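Diaminopimelate decarboxylase (Psychromonas ingrahamii, PDB 4XG1) probably decarboxylates meso-diaminopimelate to L-lysine with the help of pyridoxal 5'-phosphate, the last step of lysine biosynthesis, working as a homodimer. Local coordinates at residues D2-Y6 with S34-R40; Q321-L326 with Y367-T373. All coordinates share one frame; numbering follows the deposited sequence.

Overall arrangement
Contact 1 sets the N-terminal residues 2-6 against the N-terminal part of helix 35-49 and its N-cap, and is partly buried; contact 2, the more buried of the two, pairs strands 323-325 and 367-371. The chemistry follows the elements: at contact 1 polar side chains gather round a helix start, while at contact 2 backbone amides and carbonyls pair regularly between mostly apolar side chains. They share no helix or strand, yet they touch, because residues 2-6 reach both. Asp2 forms a salt bridge with Arg371, and the Tyr6 hydroxyl probably bonds to the Pro325 carbonyl, tying the chain start to an edge of the mixed sheet.

Contact 1 of 2, residues D2-Y6 with S34-R40; sequences DHFNY and SRATIER. With TME (propane), chain S.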
ATOM      1  N   ASP B   2      14.706 -17.738  14.520  1.00 55.33           N
ATOM      2  CA  ASP B   2      14.084 -18.379  13.306  1.00 57.20           C
ATOM      3  C   ASP B   2      14.903 -19.515  12.609  1.00 52.17           C
ATOM      4  O   ASP B   2      16.051 -19.828  12.985  1.00 49.54           O
ATOM      5  CB  ASP B   2      13.672 -17.278  12.295  1.00 57.62           C
ATOM      6  CG  ASP B   2      14.848 -16.422  11.811  1.00 56.22           C
ATOM      7  OD1 ASP B   2      15.935 -16.949  11.468  1.00 57.41           O
ATOM      8  OD2 ASP B   2      14.663 -15.182  11.786  1.00 59.14           O
ATOM      9  N   HIS B   3      14.283 -20.144  11.605  1.00 46.63           N
ATOM     10  CA  HIS B   3      14.892 -21.264  10.878  1.00 44.19           C
ATOM     11  C   HIS B   3      15.475 -20.840   9.521  1.00 41.22           C
ATOM     12  O   HIS B   3      15.601 -21.654   8.599  1.00 41.54           O
ATOM     13  CB  HIS B   3      13.874 -22.377  10.703  1.00 44.47           C
ATOM     14  CG  HIS B   3      13.413 -22.984  11.994  1.00 46.58           C
ATOM     15  ND1 HIS B   3      12.599 -22.313  12.879  1.00 47.79           N
ATOM     16  CD2 HIS B   3      13.625 -24.208  12.536  1.00 46.68           C
ATOM     17  CE1 HIS B   3      12.325 -23.095  13.908  1.00 45.79           C
ATOM     18  NE2 HIS B   3      12.933 -24.251  13.723  1.00 46.32           N
ATOM     19  N   PHE B   4      15.831 -19.565   9.405  1.00 38.63           N
ATOM     20  CA  PHE B   4      16.587 -19.077   8.272  1.00 38.15           C
ATOM     21  C   PHE B   4      18.009 -19.034   8.754  1.00 43.08           C
ATOM     22  O   PHE B   4      18.350 -18.203   9.574  1.00 51.13           O
ATOM     23  CB  PHE B   4      16.096 -17.690   7.823  1.00 35.21           C
ATOM     24  CG  PHE B   4      14.683 -17.693   7.310  1.00 32.54           C
ATOM     25  CD1 PHE B   4      14.417 -18.013   5.996  1.00 30.50           C
ATOM     26  CD2 PHE B   4      13.622 -17.396   8.145  1.00 30.87           C
ATOM     27  CE1 PHE B   4      13.124 -18.042   5.522  1.00 30.12           C
ATOM     28  CE2 PHE B   4      12.318 -17.412   7.671  1.00 31.14           C
ATOM     29  CZ  PHE B   4      12.075 -17.737   6.354  1.00 30.10           C
ATOM     30  N   ASN B   5      18.836 -19.927   8.226  1.00 48.15           N
ATOM     31  CA  ASN B   5      20.156 -20.219   8.785  1.00 48.70           C
ATOM     32  C   ASN B   5      21.171 -20.521   7.684  1.00 46.30           C
ATOM     33  O   ASN B   5      20.907 -21.321   6.793  1.00 41.19           O
ATOM     34  CB  ASN B   5      20.052 -21.431   9.727  1.00 50.37           C
ATOM     35  CG  ASN B   5      19.095 -21.206  10.892  1.00 54.13           C
ATOM     36  OD1 ASN B   5      18.216 -22.032  11.144  1.00 51.22           O
ATOM     37  ND2 ASN B   5      19.245 -20.082  11.600  1.00 57.31           N
ATOM     38  N   TYR B   6      22.315 -19.852   7.739  1.00 46.44           N
ATOM     39  CA  TYR B   6      23.419 -20.154   6.838  1.00 47.85           C
ATOM     40  C   TYR B   6      24.029 -21.493   7.259  1.00 54.30           C
ATOM     41  O   TYR B   6      23.976 -21.875   8.439  1.00 63.19           O
ATOM     42  CB  TYR B   6      24.486 -19.070   6.908  1.00 44.54           C
ATOM     43  CG  TYR B   6      24.166 -17.803   6.138  1.00 38.78           C
ATOM     44  CD1 TYR B   6      24.085 -17.819   4.763  1.00 36.54           C
ATOM     45  CD2 TYR B   6      24.008 -16.586   6.788  1.00 36.46           C
ATOM     46  CE1 TYR B   6      23.830 -16.658   4.052  1.00 36.90           C
ATOM     47  CE2 TYR B   6      23.766 -15.413   6.086  1.00 34.14           C
ATOM     48  CZ  TYR B   6      23.662 -15.453   4.721  1.00 33.69           C
ATOM     49  OH  TYR B   6      23.405 -14.312   4.002  1.00 32.96           O
ATOM     50  N   SER B  34       8.603 -19.663   7.077  1.00 16.15           N
ATOM     51  CA  SER B  34       8.944 -20.852   7.868  1.00 16.82           C
ATOM     52  C   SER B  34       7.786 -21.330   8.688  1.00 16.11           C
ATOM     53  O   SER B  34       7.358 -20.656   9.585  1.00 15.80           O
ATOM     54  CB  SER B  34      10.095 -20.553   8.827  1.00 17.56           C
ATOM     55  OG  SER B  34      10.153 -21.529   9.869  1.00 18.99           O
ATOM     56  N   ARG B  35       7.285 -22.516   8.402  1.00 18.38           N
ATOM     57  CA  ARG B  35       6.212 -23.101   9.237  1.00 20.47           C
ATOM     58  C   ARG B  35       6.639 -23.266  10.701  1.00 21.68           C
ATOM     59  O   ARG B  35       5.894 -22.932  11.617  1.00 19.91           O
ATOM     60  CB  ARG B  35       5.829 -24.478   8.751  1.00 22.75           C
ATOM     61  CG  ARG B  35       4.930 -25.140   9.765  1.00 25.54           C
ATOM     62  CD  ARG B  35       4.470 -26.507   9.337  1.00 29.15           C
ATOM     63  NE  ARG B  35       3.366 -26.925  10.204  1.00 33.03           N
ATOM     64  CZ  ARG B  35       2.708 -28.075  10.089  1.00 38.15           C
ATOM     65  NH1 ARG B  35       3.037 -28.949   9.133  1.00 43.10           N
ATOM     66  NH2 ARG B  35       1.722 -28.351  10.932  1.00 38.23           N
ATOM     67  N   ALA B  36       7.856 -23.781  10.892  1.00 21.30           N
ATOM     68  CA  ALA B  36       8.377 -24.036  12.217  1.00 21.30           C
ATOM     69  C   ALA B  36       8.494 -22.730  13.003  1.00 20.08           C
ATOM     70  O   ALA B  36       8.105 -22.672  14.165  1.00 21.47           O
ATOM     71  CB  ALA B  36       9.740 -24.711  12.130  1.00 22.63           C
ATOM     72  N   THR B  37       9.026 -21.689  12.383  1.00 18.00           N
ATOM     73  CA  THR B  37       9.153 -20.420  13.063  1.00 17.40           C
ATOM     74  C   THR B  37       7.806 -19.866  13.466  1.00 19.23           C
ATOM     75  O   THR B  37       7.666 -19.323  14.536  1.00 19.54           O
ATOM     76  CB  THR B  37       9.829 -19.398  12.184  1.00 17.69           C
ATOM     77  OG1 THR B  37      11.080 -19.928  11.717  1.00 17.33           O
ATOM     78  CG2 THR B  37      10.059 -18.084  12.953  1.00 17.27           C
ATOM     79  N   ILE B  38       6.793 -20.013  12.613  1.00 20.44           N
ATOM     80  CA  ILE B  38       5.459 -19.503  12.946  1.00 20.98           C
ATOM     81  C   ILE B  38       4.914 -20.218  14.174  1.00 22.87           C
ATOM     82  O   ILE B  38       4.371 -19.605  15.114  1.00 23.25           O
ATOM     83  CB  ILE B  38       4.467 -19.693  11.773  1.00 19.12           C
ATOM     84  CG1 ILE B  38       4.869 -18.788  10.614  1.00 18.59           C
ATOM     85  CG2 ILE B  38       3.054 -19.377  12.189  1.00 18.83           C
ATOM     86  CD1 ILE B  38       4.253 -19.172   9.300  1.00 18.16           C
ATOM     87  N   GLU B  39       5.037 -21.541  14.146  1.00 25.58           N
ATOM     88  CA  GLU B  39       4.519 -22.388  15.217  1.00 25.63           C
ATOM     89  C   GLU B  39       5.276 -22.123  16.522  1.00 23.29           C
ATOM     90  O   GLU B  39       4.686 -21.897  17.549  1.00 21.06           O
ATOM     91  CB  GLU B  39       4.604 -23.850  14.779  1.00 26.42           C
ATOM     92  CG  GLU B  39       3.518 -24.154  13.751  1.00 26.71           C
ATOM     93  CD  GLU B  39       3.499 -25.579  13.235  1.00 25.93           C
ATOM     94  OE1 GLU B  39       4.537 -26.287  13.329  1.00 26.14           O
ATOM     95  OE2 GLU B  39       2.442 -25.966  12.696  1.00 22.77           O
ATOM     96  N   ARG B  40       6.581 -22.102  16.445  1.00 24.25           N
ATOM     97  CA  ARG B  40       7.378 -21.834  17.618  1.00 27.24           C
ATOM     98  C   ARG B  40       6.954 -20.524  18.242  1.00 28.49           C
ATOM     99  O   ARG B  40       6.765 -20.454  19.463  1.00 30.05           O
ATOM    100  CB  ARG B  40       8.835 -21.782  17.268  1.00 29.35           C
ATOM    101  CG  ARG B  40       9.742 -21.805  18.458  1.00 33.50           C
ATOM    102  CD  ARG B  40      11.171 -21.819  17.967  1.00 38.75           C
ATOM    103  NE  ARG B  40      11.632 -20.476  17.648  1.00 46.10           N
ATOM    104  CZ  ARG B  40      12.734 -20.178  16.950  1.00 57.48           C
ATOM    105  NH1 ARG B  40      13.508 -21.139  16.430  1.00 55.84           N
ATOM    106  NH2 ARG B  40      13.063 -18.894  16.768  1.00 59.10           N
TER
HETATM  107  C1  TME S 507       7.523 -26.817  14.644  1.00 25.19           C
HETATM  108  C2  TME S 507       7.769 -25.649  15.630  1.00 25.65           C
HETATM  109  C3  TME S 507       9.241 -25.266  15.848  1.00 24.45           C
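The imidazole of His3 lies with one face against the methyl of Ala36, on the first turn of helix 35-49. Ala36 CB stands 3.6 Å from the centroid of the His3 ring and 15° off its normal, a CH-pi contact shifted toward the CE1-NE2 rim. At the ring's edge a hydrogen bond of 3.1 Å joins His3 ND1 and Thr37 OG1; the hydroxyl sits near the ring plane, and either atom could be the donor. The two side chains pass in opposite directions, and CE1 of the ring lies toward Arg40.

At the start of the helix, Ser34 is the N-cap residue: its OG accepts the Thr37 N-H in a nearly straight bond of 2.8 Å, and Glu15 adds a carboxylate that bonds both Ser34 OG and Ala36 N. The cap marks the point where strand 30-34 of the mixed beta sheet gives way to a helix of the pyridoxal-binding TIM barrel, so the N-terminal residues are docked at the junction of the two domains of this decarboxylase fold.

Arg40 comes at the imidazole from further along the helix. Its chain bends at chi3 (83°), turning the guanidinium toward Asp2 and His3; its plane lies 34° from that of the His3 ring, and NH1 is 3.4 Å from His3 CE1. One edge of the same guanidinium faces the backbone of Asp2, with NH2 3.0 Å from Asp2 N. Asp2 itself rests its CB on the CG2 methyl of Thr37, while its carboxylate leads off to Arg371. Deeper in, the Phe4 ring brings CE2 within 4.0 Å of Ser34 CB. A propane sits against the helix, beside Ala36, Glu39 and Arg40, its C3 3.8 Å from Arg40 CB.

Contact 2 of 2, residues Q321-L326 with Y367-T373; sequences QNIIPL and YLVIRST
Ile324 and Val369 form a hydrogen-bonded antiparallel pair, each satisfying both backbone groups of the other: Ile324 N gives to Val369 O, and Val369 N to Ile324 O, both at 2.9 Å. Two residues along, Arg371 N donates to Asn322 O at 2.8 Å in an almost straight bond of 175°. Two of these carbonyls also take a CA-H contact, Val369 O from Ile323 and Asn322 O from Ile370. Pro325 and Leu368 are a non-hydrogen-bonded pair, where the proline's missing N-H costs this pairing nothing; Leu368 CD2 lies 3.9 Å from Pro325 CA.

Beyond the strand, pairing passes to side chains. Gln321, its chain bent at chi2 (102°), turns its amide toward the loop, where NE2 makes a weak bond to Ser372 O, while OE1 takes another weak one from Arg313, predicted to bind substrate. A leucine in its place would probably leave Ser372 O without this donor and Arg313 without the amide oxygen. Asn322 N donates to a water that also lies beside Ser372 OG, a hydroxyl bonded to Asn282.

Apolar side chains pack on both faces of the sheet, Ile323 and Ile370 on one, Ile324 and Val369 on the other. The CD1 methyl of Ile324 crosses the stem of Arg371, 3.7 Å from Arg371 CD, and the guanidinium continues to Asp2. Leu326 lies alongside Tyr367, pointing the same way, with its CD2 3.6 Å from Tyr367 CB, and turns CD1 to Val369 CG2. Strand 367-371 is paired on its other side with strand 284-294, through backbone hydrogen bonds of Leu368 with Thr288 and of Ile370 with Leu286. The result is a short antiparallel strand joined to the mixed sheet of the beta domain that accompanies the TIM barrel in class-II Orn/Lys/Arg decarboxylases.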
ATOM      1  N   GLN B 321      15.189  -2.847   7.396  1.00 14.94           N
ATOM      2  CA  GLN B 321      15.000  -4.259   7.219  1.00 16.64           C
ATOM      3  C   GLN B 321      16.353  -4.821   6.737  1.00 18.13           C
ATOM      4  O   GLN B 321      16.964  -4.294   5.800  1.00 19.96           O
ATOM      5  CB  GLN B 321      13.923  -4.438   6.151  1.00 17.57           C
ATOM      6  CG  GLN B 321      12.810  -5.359   6.590  1.00 19.15           C
ATOM      7  CD  GLN B 321      11.500  -4.762   7.037  1.00 19.76           C
ATOM      8  OE1 GLN B 321      11.143  -3.618   6.833  1.00 19.75           O
ATOM      9  NE2 GLN B 321      10.760  -5.603   7.684  1.00 24.05           N
ATOM     10  N   ASN B 322      16.890  -5.802   7.444  1.00 18.95           N
ATOM     11  CA  ASN B 322      18.195  -6.319   7.118  1.00 19.46           C
ATOM     12  C   ASN B 322      18.144  -6.980   5.729  1.00 19.94           C
ATOM     13  O   ASN B 322      17.190  -7.673   5.412  1.00 20.77           O
ATOM     14  CB  ASN B 322      18.635  -7.328   8.187  1.00 20.14           C
ATOM     15  CG  ASN B 322      20.120  -7.682   8.098  1.00 20.13           C
ATOM     16  OD1 ASN B 322      20.933  -6.933   7.570  1.00 22.19           O
ATOM     17  ND2 ASN B 322      20.466  -8.810   8.644  1.00 20.86           N
ATOM     18  N   ILE B 323      19.182  -6.757   4.930  1.00 20.68           N
ATOM     19  CA  ILE B 323      19.291  -7.308   3.591  1.00 21.38           C
ATOM     20  C   ILE B 323      20.610  -8.085   3.489  1.00 23.52           C
ATOM     21  O   ILE B 323      21.685  -7.497   3.621  1.00 24.92           O
ATOM     22  CB  ILE B 323      19.250  -6.211   2.540  1.00 19.90           C
ATOM     23  CG1 ILE B 323      17.963  -5.389   2.703  1.00 19.64           C
ATOM     24  CG2 ILE B 323      19.320  -6.819   1.146  1.00 19.75           C
ATOM     25  CD1 ILE B 323      17.802  -4.232   1.713  1.00 19.03           C
ATOM     26  N   ILE B 324      20.506  -9.395   3.259  1.00 24.07           N
ATOM     27  CA  ILE B 324      21.628 -10.305   3.292  1.00 24.86           C
ATOM     28  C   ILE B 324      21.711 -11.154   2.019  1.00 29.00           C
ATOM     29  O   ILE B 324      20.704 -11.394   1.365  1.00 30.15           O
ATOM     30  CB  ILE B 324      21.544 -11.246   4.499  1.00 22.59           C
ATOM     31  CG1 ILE B 324      20.362 -12.190   4.380  1.00 22.58           C
ATOM     32  CG2 ILE B 324      21.459 -10.430   5.760  1.00 23.10           C
ATOM     33  CD1 ILE B 324      20.256 -13.158   5.533  1.00 22.04           C
ATOM     34  N   PRO B 325      22.924 -11.647   1.683  1.00 33.04           N
ATOM     35  CA  PRO B 325      23.111 -12.388   0.444  1.00 31.13           C
ATOM     36  C   PRO B 325      22.622 -13.808   0.596  1.00 29.10           C
ATOM     37  O   PRO B 325      22.490 -14.303   1.692  1.00 27.88           O
ATOM     38  CB  PRO B 325      24.637 -12.347   0.234  1.00 32.21           C
ATOM     39  CG  PRO B 325      25.193 -12.302   1.607  1.00 33.03           C
ATOM     40  CD  PRO B 325      24.197 -11.507   2.427  1.00 34.26           C
ATOM     41  N   LEU B 326      22.361 -14.453  -0.526  1.00 32.78           N
ATOM     42  CA  LEU B 326      21.890 -15.819  -0.526  1.00 35.65           C
ATOM     43  C   LEU B 326      23.013 -16.804  -0.201  1.00 38.28           C
ATOM     44  O   LEU B 326      22.763 -17.907   0.295  1.00 38.51           O
ATOM     45  CB  LEU B 326      21.282 -16.109  -1.887  1.00 37.67           C
ATOM     46  CG  LEU B 326      20.421 -17.352  -1.967  1.00 39.83           C
ATOM     47  CD1 LEU B 326      19.217 -17.242  -1.045  1.00 41.47           C
ATOM     48  CD2 LEU B 326      19.966 -17.575  -3.401  1.00 40.89           C
ATOM     49  N   TYR B 367      20.856 -13.157  -5.957  1.00 24.60           N
ATOM     50  CA  TYR B 367      19.673 -13.084  -5.144  1.00 26.53           C
ATOM     51  C   TYR B 367      19.963 -12.477  -3.761  1.00 26.98           C
ATOM     52  O   TYR B 367      20.934 -12.837  -3.111  1.00 30.30           O
ATOM     53  CB  TYR B 367      19.100 -14.475  -4.938  1.00 28.80           C
ATOM     54  CG  TYR B 367      18.481 -15.039  -6.162  1.00 32.21           C
ATOM     55  CD1 TYR B 367      17.389 -14.423  -6.749  1.00 36.31           C
ATOM     56  CD2 TYR B 367      18.950 -16.206  -6.727  1.00 37.54           C
ATOM     57  CE1 TYR B 367      16.790 -14.941  -7.887  1.00 41.56           C
ATOM     58  CE2 TYR B 367      18.363 -16.733  -7.865  1.00 44.28           C
ATOM     59  CZ  TYR B 367      17.279 -16.085  -8.444  1.00 43.96           C
ATOM     60  OH  TYR B 367      16.677 -16.591  -9.569  1.00 45.84           O
ATOM     61  N   LEU B 368      19.110 -11.559  -3.310  1.00 25.19           N
ATOM     62  CA  LEU B 368      19.173 -11.009  -1.956  1.00 22.40           C
ATOM     63  C   LEU B 368      17.927 -11.352  -1.174  1.00 21.42           C
ATOM     64  O   LEU B 368      16.881 -11.595  -1.725  1.00 21.72           O
ATOM     65  CB  LEU B 368      19.309  -9.511  -1.999  1.00 21.32           C
ATOM     66  CG  LEU B 368      20.584  -8.984  -2.627  1.00 21.39           C
ATOM     67  CD1 LEU B 368      20.559  -7.482  -2.749  1.00 20.73           C
ATOM     68  CD2 LEU B 368      21.739  -9.413  -1.751  1.00 24.08           C
ATOM     69  N   VAL B 369      18.079 -11.396   0.132  1.00 23.68           N
ATOM     70  CA  VAL B 369      17.024 -11.815   1.040  1.00 24.53           C
ATOM     71  C   VAL B 369      16.813 -10.630   1.965  1.00 23.97           C
ATOM     72  O   VAL B 369      17.761 -10.132   2.570  1.00 22.30           O
ATOM     73  CB  VAL B 369      17.453 -13.052   1.838  1.00 26.82           C
ATOM     74  CG1 VAL B 369      16.575 -13.280   3.039  1.00 26.87           C
ATOM     75  CG2 VAL B 369      17.448 -14.273   0.946  1.00 29.46           C
ATOM     76  N   ILE B 370      15.565 -10.183   2.062  1.00 22.08           N
ATOM     77  CA  ILE B 370      15.183  -9.093   2.953  1.00 19.68           C
ATOM     78  C   ILE B 370      14.541  -9.767   4.113  1.00 18.55           C
ATOM     79  O   ILE B 370      13.542 -10.485   3.946  1.00 17.01           O
ATOM     80  CB  ILE B 370      14.180  -8.175   2.271  1.00 19.62           C
ATOM     81  CG1 ILE B 370      14.810  -7.695   0.977  1.00 20.11           C
ATOM     82  CG2 ILE B 370      13.839  -6.983   3.133  1.00 18.87           C
ATOM     83  CD1 ILE B 370      13.798  -7.241  -0.023  1.00 21.20           C
ATOM     84  N   ARG B 371      15.117  -9.556   5.290  1.00 18.34           N
ATOM     85  CA  ARG B 371      14.632 -10.255   6.452  1.00 18.81           C
ATOM     86  C   ARG B 371      13.494  -9.522   7.131  1.00 15.56           C
ATOM     87  O   ARG B 371      13.309  -8.331   6.928  1.00 16.41           O
ATOM     88  CB  ARG B 371      15.762 -10.494   7.421  1.00 21.75           C
ATOM     89  CG  ARG B 371      16.741 -11.548   6.935  1.00 25.78           C
ATOM     90  CD  ARG B 371      17.711 -12.033   8.017  1.00 28.34           C
ATOM     91  NE  ARG B 371      17.126 -11.993   9.362  1.00 31.55           N
ATOM     92  CZ  ARG B 371      16.398 -12.957   9.940  1.00 34.47           C
ATOM     93  NH1 ARG B 371      16.134 -14.103   9.303  1.00 34.68           N
ATOM     94  NH2 ARG B 371      15.902 -12.748  11.172  1.00 33.03           N
ATOM     95  N   SER B 372      12.731 -10.254   7.921  1.00 13.13           N
ATOM     96  CA  SER B 372      11.755  -9.689   8.826  1.00 11.98           C
ATOM     97  C   SER B 372      10.584  -9.110   8.102  1.00 11.03           C
ATOM     98  O   SER B 372      10.079  -8.035   8.456  1.00 10.83           O
ATOM     99  CB  SER B 372      12.386  -8.605   9.710  1.00 12.18           C
ATOM    100  OG  SER B 372      13.641  -9.021  10.211  1.00 12.65           O
ATOM    101  N   THR B 373      10.134  -9.819   7.089  1.00 10.04           N
ATOM    102  CA  THR B 373       9.093  -9.317   6.230  1.00  9.69           C
ATOM    103  C   THR B 373       7.839 -10.178   6.320  1.00  9.52           C
ATOM    104  O   THR B 373       6.950 -10.091   5.487  1.00  8.96           O
ATOM    105  CB  THR B 373       9.551  -9.258   4.775  1.00  9.37           C
ATOM    106  OG1 THR B 373       9.901 -10.568   4.349  1.00  9.96           O
ATOM    107  CG2 THR B 373      10.701  -8.335   4.606  1.00  9.07           C
TER
HETATM  108  O   HOH W   1      15.508  -7.515   9.762  1.00 17.18           O